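Local coordinates for ABC transporter substrate-binding protein (Staphylococcus aureus subsp. aureus NCTC 8325, PDB 3UN6) that probably captures a ligand for an ABC-type import system at the cell membrane and binds zinc, at residues D80-G85 with S105-V110; I37-L42 with C221-R226. One frame throughout, in Å; residues are numbered along the deposited sequence.

Contact 1. Residues D80-G85 with S105-V110; sequences DALNSG and SNIKAV
L82, in the last turn of helix 75-83, pushes one methyl branch into the fork of I107, where the chain leads into strand 108-110. The two side chains cross at about a right angle: L82 CD2 lies 3.9 Å from I107 CG2 and 4.0 Å from I107 CD1, so a single methyl meets both arms of the isoleucine. L82 CG also comes within 4.1 Å of I107 CG2. Two torsions account for this. The leucine has CG trans to its backbone N (chi1 -174°), which carries the branch out from the helix, while I107 holds CG1 between N and the carbonyl carbon (chi1 60°), which spreads its two arms toward the leucine.

Polar groups border this apolar pair. N83 OD1 stands 4.0 Å from S105 OG, too long for a bond; the amide oxygen makes a weak hydrogen bond to S100 OG instead. S105 OG accepts the nearly straight I107 N-H (3.2 Å, 164°), an ST turn that fixes the backbone just ahead of I107. K101 NZ donates to the carbonyls of S105 and I107. On the helix side, D80 O is gripped from opposite faces of its plane by S84 N (2.9 Å) and S84 OG (2.8 Å), and G85 closes the helix in a Schellman motif. R226 NH1 takes up the L82 carbonyl.

The chemistry is thus divided: across the 116 Å² interface the helix end and the loop meet by van der Waals contact, whereas the polar atoms described bond within their own segment or to K101, S100 and R226. L82 meets I107, at the entry to edge strand 108-110, and also V224 of the adjoining strand 221-225, so the contact itself is apolar and non-directional.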
ATOM      1  N   ASP A  80       8.125  -7.067  11.211  1.00 28.66           N
ATOM      2  CA  ASP A  80       8.762  -8.001  12.174  1.00 30.07           C
ATOM      3  C   ASP A  80       8.354  -9.457  11.910  1.00 29.03           C
ATOM      4  O   ASP A  80       9.193 -10.368  11.966  1.00 26.78           O
ATOM      5  CB  ASP A  80       8.392  -7.638  13.590  1.00 31.95           C
ATOM      6  CG  ASP A  80       8.903  -6.277  13.987  1.00 39.16           C
ATOM      7  OD1 ASP A  80       9.861  -5.808  13.341  1.00 50.27           O
ATOM      8  OD2 ASP A  80       8.349  -5.679  14.940  1.00 48.57           O
ATOM      9  N   ALA A  81       7.068  -9.684  11.630  1.00 26.89           N
ATOM     10  CA  ALA A  81       6.586 -11.041  11.312  1.00 26.93           C
ATOM     11  C   ALA A  81       7.217 -11.510   9.995  1.00 26.31           C
ATOM     12  O   ALA A  81       7.596 -12.679   9.859  1.00 27.38           O
ATOM     13  CB  ALA A  81       5.037 -11.089  11.240  1.00 25.09           C
ATOM     14  N   LEU A  82       7.329 -10.603   9.027  1.00 25.27           N
ATOM     15  CA  LEU A  82       7.935 -10.942   7.746  1.00 25.93           C
ATOM     16  C   LEU A  82       9.413 -11.322   7.925  1.00 26.87           C
ATOM     17  O   LEU A  82       9.856 -12.365   7.430  1.00 29.55           O
ATOM     18  CB  LEU A  82       7.841  -9.780   6.760  1.00 24.83           C
ATOM     19  CG  LEU A  82       8.314 -10.072   5.325  1.00 25.62           C
ATOM     20  CD1 LEU A  82       7.492 -11.172   4.647  1.00 28.83           C
ATOM     21  CD2 LEU A  82       8.298  -8.788   4.481  1.00 20.80           C
ATOM     22  N   ASN A  83      10.157 -10.483   8.628  1.00 27.99           N
ATOM     23  CA  ASN A  83      11.599 -10.711   8.868  1.00 29.23           C
ATOM     24  C   ASN A  83      11.929 -11.906   9.784  1.00 29.04           C
ATOM     25  O   ASN A  83      13.002 -12.516   9.675  1.00 30.35           O
ATOM     26  CB  ASN A  83      12.239  -9.437   9.442  1.00 30.07           C
ATOM     27  CG  ASN A  83      12.206  -8.273   8.469  1.00 33.97           C
ATOM     28  OD1 ASN A  83      12.212  -8.456   7.244  1.00 36.90           O
ATOM     29  ND2 ASN A  83      12.176  -7.057   9.011  1.00 39.15           N
ATOM     30  N   SER A  84      11.024 -12.236  10.691  1.00 27.62           N
ATOM     31  CA  SER A  84      11.223 -13.372  11.570  1.00 28.52           C
ATOM     32  C   SER A  84      10.690 -14.661  10.931  1.00 27.63           C
ATOM     33  O   SER A  84      10.822 -15.733  11.505  1.00 28.54           O
ATOM     34  CB  SER A  84      10.576 -13.137  12.936  1.00 29.23           C
ATOM     35  OG  SER A  84       9.174 -12.989  12.825  1.00 33.63           O
ATOM     36  N   GLY A  85      10.098 -14.571   9.741  1.00 25.56           N
ATOM     37  CA  GLY A  85       9.570 -15.779   9.075  1.00 25.55           C
ATOM     38  C   GLY A  85       8.247 -16.337   9.617  1.00 25.63           C
ATOM     39  O   GLY A  85       7.855 -17.451   9.269  1.00 26.19           O
ATOM     40  N   SER A 105      17.557  -8.057   3.961  1.00 33.16           N
ATOM     41  CA  SER A 105      16.401  -8.946   3.924  1.00 32.91           C
ATOM     42  C   SER A 105      16.449  -9.874   2.733  1.00 32.85           C
ATOM     43  O   SER A 105      16.898  -9.503   1.649  1.00 33.00           O
ATOM     44  CB  SER A 105      15.093  -8.154   3.872  1.00 33.95           C
ATOM     45  OG  SER A 105      13.996  -9.036   3.717  1.00 33.56           O
ATOM     46  N   ASN A 106      15.941 -11.078   2.928  1.00 32.20           N
ATOM     47  CA  ASN A 106      15.892 -12.055   1.861  1.00 32.82           C
ATOM     48  C   ASN A 106      14.662 -11.914   0.926  1.00 30.60           C
ATOM     49  O   ASN A 106      14.498 -12.715   0.001  1.00 31.33           O
ATOM     50  CB  ASN A 106      15.902 -13.453   2.486  1.00 34.48           C
ATOM     51  CG  ASN A 106      14.623 -13.768   3.238  1.00 37.68           C
ATOM     52  OD1 ASN A 106      13.521 -13.546   2.736  1.00 36.86           O
ATOM     53  ND2 ASN A 106      14.765 -14.311   4.443  1.00 46.17           N
ATOM     54  N   ILE A 107      13.816 -10.909   1.140  1.00 28.14           N
ATOM     55  CA  ILE A 107      12.590 -10.774   0.337  1.00 26.83           C
ATOM     56  C   ILE A 107      12.792 -10.279  -1.091  1.00 28.49           C
ATOM     57  O   ILE A 107      13.830  -9.709  -1.428  1.00 30.60           O
ATOM     58  CB  ILE A 107      11.521  -9.871   1.039  1.00 26.30           C
ATOM     59  CG1 ILE A 107      12.048  -8.452   1.284  1.00 25.49           C
ATOM     60  CG2 ILE A 107      11.090 -10.489   2.349  1.00 22.86           C
ATOM     61  CD1 ILE A 107      11.032  -7.497   1.920  1.00 24.57           C
ATOM     62  N   LYS A 108      11.775 -10.528  -1.921  1.00 27.06           N
ATOM     63  CA  LYS A 108      11.711 -10.088  -3.311  1.00 26.35           C
ATOM     64  C   LYS A 108      10.282  -9.631  -3.590  1.00 23.60           C
ATOM     65  O   LYS A 108       9.318 -10.280  -3.136  1.00 21.54           O
ATOM     66  CB  LYS A 108      12.036 -11.231  -4.256  1.00 27.29           C
ATOM     67  CG  LYS A 108      13.522 -11.659  -4.332  1.00 32.85           C
ATOM     68  CD  LYS A 108      14.334 -10.756  -5.239  1.00 35.38           C
ATOM     69  CE  LYS A 108      15.690 -11.343  -5.540  1.00 38.71           C
ATOM     70  NZ  LYS A 108      16.297 -10.709  -6.772  1.00 44.36           N
ATOM     71  N   ALA A 109      10.145  -8.507  -4.288  1.00 22.15           N
ATOM     72  CA  ALA A 109       8.840  -7.986  -4.716  1.00 20.71           C
ATOM     73  C   ALA A 109       8.511  -8.706  -6.011  1.00 21.43           C
ATOM     74  O   ALA A 109       9.386  -8.858  -6.889  1.00 21.51           O
ATOM     75  CB  ALA A 109       8.890  -6.502  -4.972  1.00 23.21           C
ATOM     76  N   VAL A 110       7.279  -9.169  -6.118  1.00 19.97           N
ATOM     77  CA  VAL A 110       6.846  -9.956  -7.281  1.00 21.32           C
ATOM     78  C   VAL A 110       5.755  -9.284  -8.069  1.00 21.99           C
ATOM     79  O   VAL A 110       5.618  -9.532  -9.279  1.00 24.49           O
ATOM     80  CB  VAL A 110       6.446 -11.388  -6.854  1.00 22.06           C
ATOM     81  CG1 VAL A 110       7.654 -12.070  -6.198  1.00 23.13           C
ATOM     82  CG2 VAL A 110       5.225 -11.395  -5.915  1.00 23.29           C
TER

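Contact 2. Residues I37-L42 with C221-R226. With ZN (zinc ion), chain B.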
ATOM      1  N   ILE A  37       0.732 -21.185   2.699  1.00 33.39           N
ATOM      2  CA  ILE A  37       1.426 -19.925   2.491  1.00 32.11           C
ATOM      3  C   ILE A  37       0.715 -18.925   3.371  1.00 29.23           C
ATOM      4  O   ILE A  37      -0.497 -18.746   3.244  1.00 27.62           O
ATOM      5  CB  ILE A  37       1.353 -19.437   1.026  1.00 31.46           C
ATOM      6  CG1 ILE A  37       1.868 -20.517   0.077  1.00 36.00           C
ATOM      7  CG2 ILE A  37       2.150 -18.168   0.855  1.00 31.78           C
ATOM      8  CD1 ILE A  37       1.770 -20.148  -1.388  1.00 40.06           C
ATOM      9  N   LYS A  38       1.463 -18.305   4.279  1.00 27.63           N
ATOM     10  CA  LYS A  38       0.926 -17.266   5.174  1.00 27.25           C
ATOM     11  C   LYS A  38       1.346 -15.900   4.668  1.00 25.14           C
ATOM     12  O   LYS A  38       2.554 -15.605   4.576  1.00 24.14           O
ATOM     13  CB  LYS A  38       1.483 -17.402   6.589  1.00 27.69           C
ATOM     14  CG  LYS A  38       0.969 -18.509   7.461  1.00 30.14           C
ATOM     15  CD  LYS A  38       1.516 -18.242   8.905  1.00 34.56           C
ATOM     16  CE  LYS A  38       0.889 -19.087  10.001  1.00 42.37           C
ATOM     17  NZ  LYS A  38       1.344 -20.498  10.037  1.00 44.92           N
ATOM     18  N   ILE A  39       0.379 -15.038   4.386  1.00 23.40           N
ATOM     19  CA  ILE A  39       0.683 -13.726   3.852  1.00 22.77           C
ATOM     20  C   ILE A  39       0.079 -12.668   4.720  1.00 23.20           C
ATOM     21  O   ILE A  39      -1.127 -12.716   5.052  1.00 25.40           O
ATOM     22  CB  ILE A  39       0.125 -13.523   2.422  1.00 21.65           C
ATOM     23  CG1 ILE A  39       0.623 -14.597   1.453  1.00 23.22           C
ATOM     24  CG2 ILE A  39       0.464 -12.119   1.909  1.00 21.64           C
ATOM     25  CD1 ILE A  39       2.107 -14.568   1.116  1.00 20.27           C
ATOM     26  N   GLY A  40       0.905 -11.698   5.083  1.00 23.27           N
ATOM     27  CA  GLY A  40       0.485 -10.600   5.946  1.00 22.95           C
ATOM     28  C   GLY A  40      -0.065  -9.370   5.242  1.00 22.95           C
ATOM     29  O   GLY A  40       0.362  -9.027   4.133  1.00 22.72           O
ATOM     30  N   TYR A  41      -0.983  -8.677   5.914  1.00 21.17           N
ATOM     31  CA  TYR A  41      -1.571  -7.476   5.356  1.00 21.61           C
ATOM     32  C   TYR A  41      -2.213  -6.572   6.388  1.00 22.34           C
ATOM     33  O   TYR A  41      -2.512  -6.989   7.520  1.00 23.54           O
ATOM     34  CB  TYR A  41      -2.704  -7.868   4.378  1.00 21.02           C
ATOM     35  CG  TYR A  41      -3.946  -8.373   5.070  1.00 23.74           C
ATOM     36  CD1 TYR A  41      -4.017  -9.674   5.564  1.00 23.44           C
ATOM     37  CD2 TYR A  41      -5.049  -7.547   5.254  1.00 23.46           C
ATOM     38  CE1 TYR A  41      -5.143 -10.137   6.213  1.00 22.34           C
ATOM     39  CE2 TYR A  41      -6.185  -8.000   5.915  1.00 24.70           C
ATOM     40  CZ  TYR A  41      -6.224  -9.301   6.384  1.00 26.67           C
ATOM     41  OH  TYR A  41      -7.339  -9.753   7.032  1.00 29.50           O
ATOM     42  N   LEU A  42      -2.431  -5.333   5.953  1.00 22.64           N
ATOM     43  CA  LEU A  42      -3.249  -4.354   6.649  1.00 22.95           C
ATOM     44  C   LEU A  42      -4.559  -4.240   5.849  1.00 23.28           C
ATOM     45  O   LEU A  42      -4.529  -4.403   4.591  1.00 24.37           O
ATOM     46  CB  LEU A  42      -2.556  -2.998   6.764  1.00 22.38           C
ATOM     47  CG  LEU A  42      -1.695  -2.721   8.006  1.00 24.35           C
ATOM     48  CD1 LEU A  42      -0.375  -3.553   8.033  1.00 20.50           C
ATOM     49  CD2 LEU A  42      -1.395  -1.199   8.064  1.00 21.79           C
ATOM     50  N   CYS A 221       2.034  -0.020  -2.436  1.00 19.40           N
ATOM     51  CA  CYS A 221       2.234  -1.339  -1.873  1.00 19.14           C
ATOM     52  C   CYS A 221       2.560  -2.392  -2.919  1.00 18.87           C
ATOM     53  O   CYS A 221       2.043  -2.367  -4.036  1.00 19.79           O
ATOM     54  CB  CYS A 221       1.018  -1.779  -1.068  1.00 16.86           C
ATOM     55  SG  CYS A 221       0.805  -0.894   0.525  1.00 19.76           S
ATOM     56  N   VAL A 222       3.376  -3.355  -2.515  1.00 20.50           N
ATOM     57  CA  VAL A 222       3.784  -4.477  -3.376  1.00 19.73           C
ATOM     58  C   VAL A 222       3.608  -5.801  -2.627  1.00 20.83           C
ATOM     59  O   VAL A 222       3.617  -5.841  -1.390  1.00 19.30           O
ATOM     60  CB  VAL A 222       5.308  -4.386  -3.775  1.00 20.45           C
ATOM     61  CG1 VAL A 222       5.529  -3.342  -4.861  1.00 18.45           C
ATOM     62  CG2 VAL A 222       6.170  -4.136  -2.545  1.00 20.35           C
ATOM     63  N   LEU A 223       3.412  -6.874  -3.385  1.00 22.51           N
ATOM     64  CA  LEU A 223       3.410  -8.215  -2.832  1.00 21.09           C
ATOM     65  C   LEU A 223       4.869  -8.656  -2.832  1.00 21.88           C
ATOM     66  O   LEU A 223       5.526  -8.691  -3.908  1.00 20.92           O
ATOM     67  CB  LEU A 223       2.607  -9.174  -3.693  1.00 21.60           C
ATOM     68  CG  LEU A 223       2.647 -10.661  -3.283  1.00 22.89           C
ATOM     69  CD1 LEU A 223       2.064 -10.867  -1.925  1.00 18.09           C
ATOM     70  CD2 LEU A 223       1.894 -11.516  -4.327  1.00 21.23           C
ATOM     71  N   VAL A 224       5.387  -8.935  -1.636  1.00 20.66           N
ATOM     72  CA  VAL A 224       6.729  -9.451  -1.484  1.00 21.85           C
ATOM     73  C   VAL A 224       6.650 -10.864  -0.913  1.00 22.14           C
ATOM     74  O   VAL A 224       5.723 -11.186  -0.150  1.00 21.01           O
ATOM     75  CB  VAL A 224       7.573  -8.599  -0.553  1.00 23.88           C
ATOM     76  CG1 VAL A 224       7.636  -7.165  -1.080  1.00 21.06           C
ATOM     77  CG2 VAL A 224       7.012  -8.618   0.870  1.00 21.77           C
ATOM     78  N   LEU A 225       7.610 -11.704  -1.299  1.00 20.48           N
ATOM     79  CA  LEU A 225       7.693 -13.059  -0.802  1.00 21.10           C
ATOM     80  C   LEU A 225       9.054 -13.273  -0.264  1.00 23.55           C
ATOM     81  O   LEU A 225      10.028 -12.717  -0.796  1.00 23.44           O
ATOM     82  CB  LEU A 225       7.473 -14.071  -1.934  1.00 21.87           C
ATOM     83  CG  LEU A 225       6.103 -14.012  -2.607  1.00 24.87           C
ATOM     84  CD1 LEU A 225       6.041 -14.938  -3.818  1.00 27.49           C
ATOM     85  CD2 LEU A 225       4.999 -14.339  -1.617  1.00 25.33           C
ATOM     86  N   ARG A 226       9.141 -14.073   0.799  1.00 25.25           N
ATOM     87  CA  ARG A 226      10.429 -14.436   1.346  1.00 25.68           C
ATOM     88  C   ARG A 226      11.162 -15.282   0.306  1.00 27.69           C
ATOM     89  O   ARG A 226      10.553 -16.072  -0.407  1.00 27.75           O
ATOM     90  CB  ARG A 226      10.285 -15.174   2.694  1.00 27.09           C
ATOM     91  CG  ARG A 226       9.947 -14.261   3.883  1.00 24.25           C
ATOM     92  CD  ARG A 226       9.837 -15.034   5.209  1.00 22.38           C
ATOM     93  NE  ARG A 226      11.059 -15.772   5.555  1.00 26.13           N
ATOM     94  CZ  ARG A 226      12.094 -15.277   6.235  1.00 29.62           C
ATOM     95  NH1 ARG A 226      12.104 -14.024   6.666  1.00 27.13           N
ATOM     96  NH2 ARG A 226      13.133 -16.051   6.490  1.00 33.22           N
TER
HETATM   97 ZN    ZN B 325       0.008   1.216   0.176  1.00 23.00          ZN
HETATM   98  O   HOH W   1      -0.485   2.020   2.371  1.00 17.68           O
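I39 spans two leucines of strand 221-225, one with each branch. The apolar part rests on two methyl-to-methyl approaches: I39 CD1 to L225 CD2 at 4.0 Å, the side chains meeting at a slant, and I39 CG2 to L223 CD1 at the looser distance of 4.3 Å. With CG1 beside its backbone N (chi1 -56°) and CG2 beside the carbonyl carbon, the isoleucine straddles the pair. I39 CA is 8.4 Å from L225 CA, beyond the spacing of adjacent strands, so these side chains reach over an intervening strand.

Metal coordination forms the second kind. C221 SG binds the zinc ion at 2.3 Å, and a water lies 2.4 Å from the metal; H46 ND1 and C220 SG complete the site. The backbone N of C221 is hydrogen-bonded to H114 NE2, probably helping to hold the start of the strand beside the metal.

In the sheet, strand 89-93 separates the two segments, parallel to 36-41 and antiparallel to 221-225. Helix 234-250 covers the leucine face, with F240 and Y244 on L223, while W75 of helix 75-83 packs against C221 and L42.

How the contacts relate
Contacts 1 and 2 have centres 8 Å apart and belong to one mixed sheet with strand order 2-1-3-5-4, the arrangement of a lobe of a type 2 periplasmic-binding-protein fold. Strands 108-110 and 221-225 are antiparallel neighbours, joined by probable hydrogen bonds from V110 N to L223 O and from L225 N to K108 O, each 2.9 Å. Along the chain the order is 37-42, 80-85, 105-110, 221-226, so both halves of contact 1 fall between those of contact 2. Strand 221-225, arriving after strands of the other sheet such as 206-210, inserts antiparallel between 89-93 and edge strand 108-110; its C221 end reaches the zinc, while its other end adjoins contact 1.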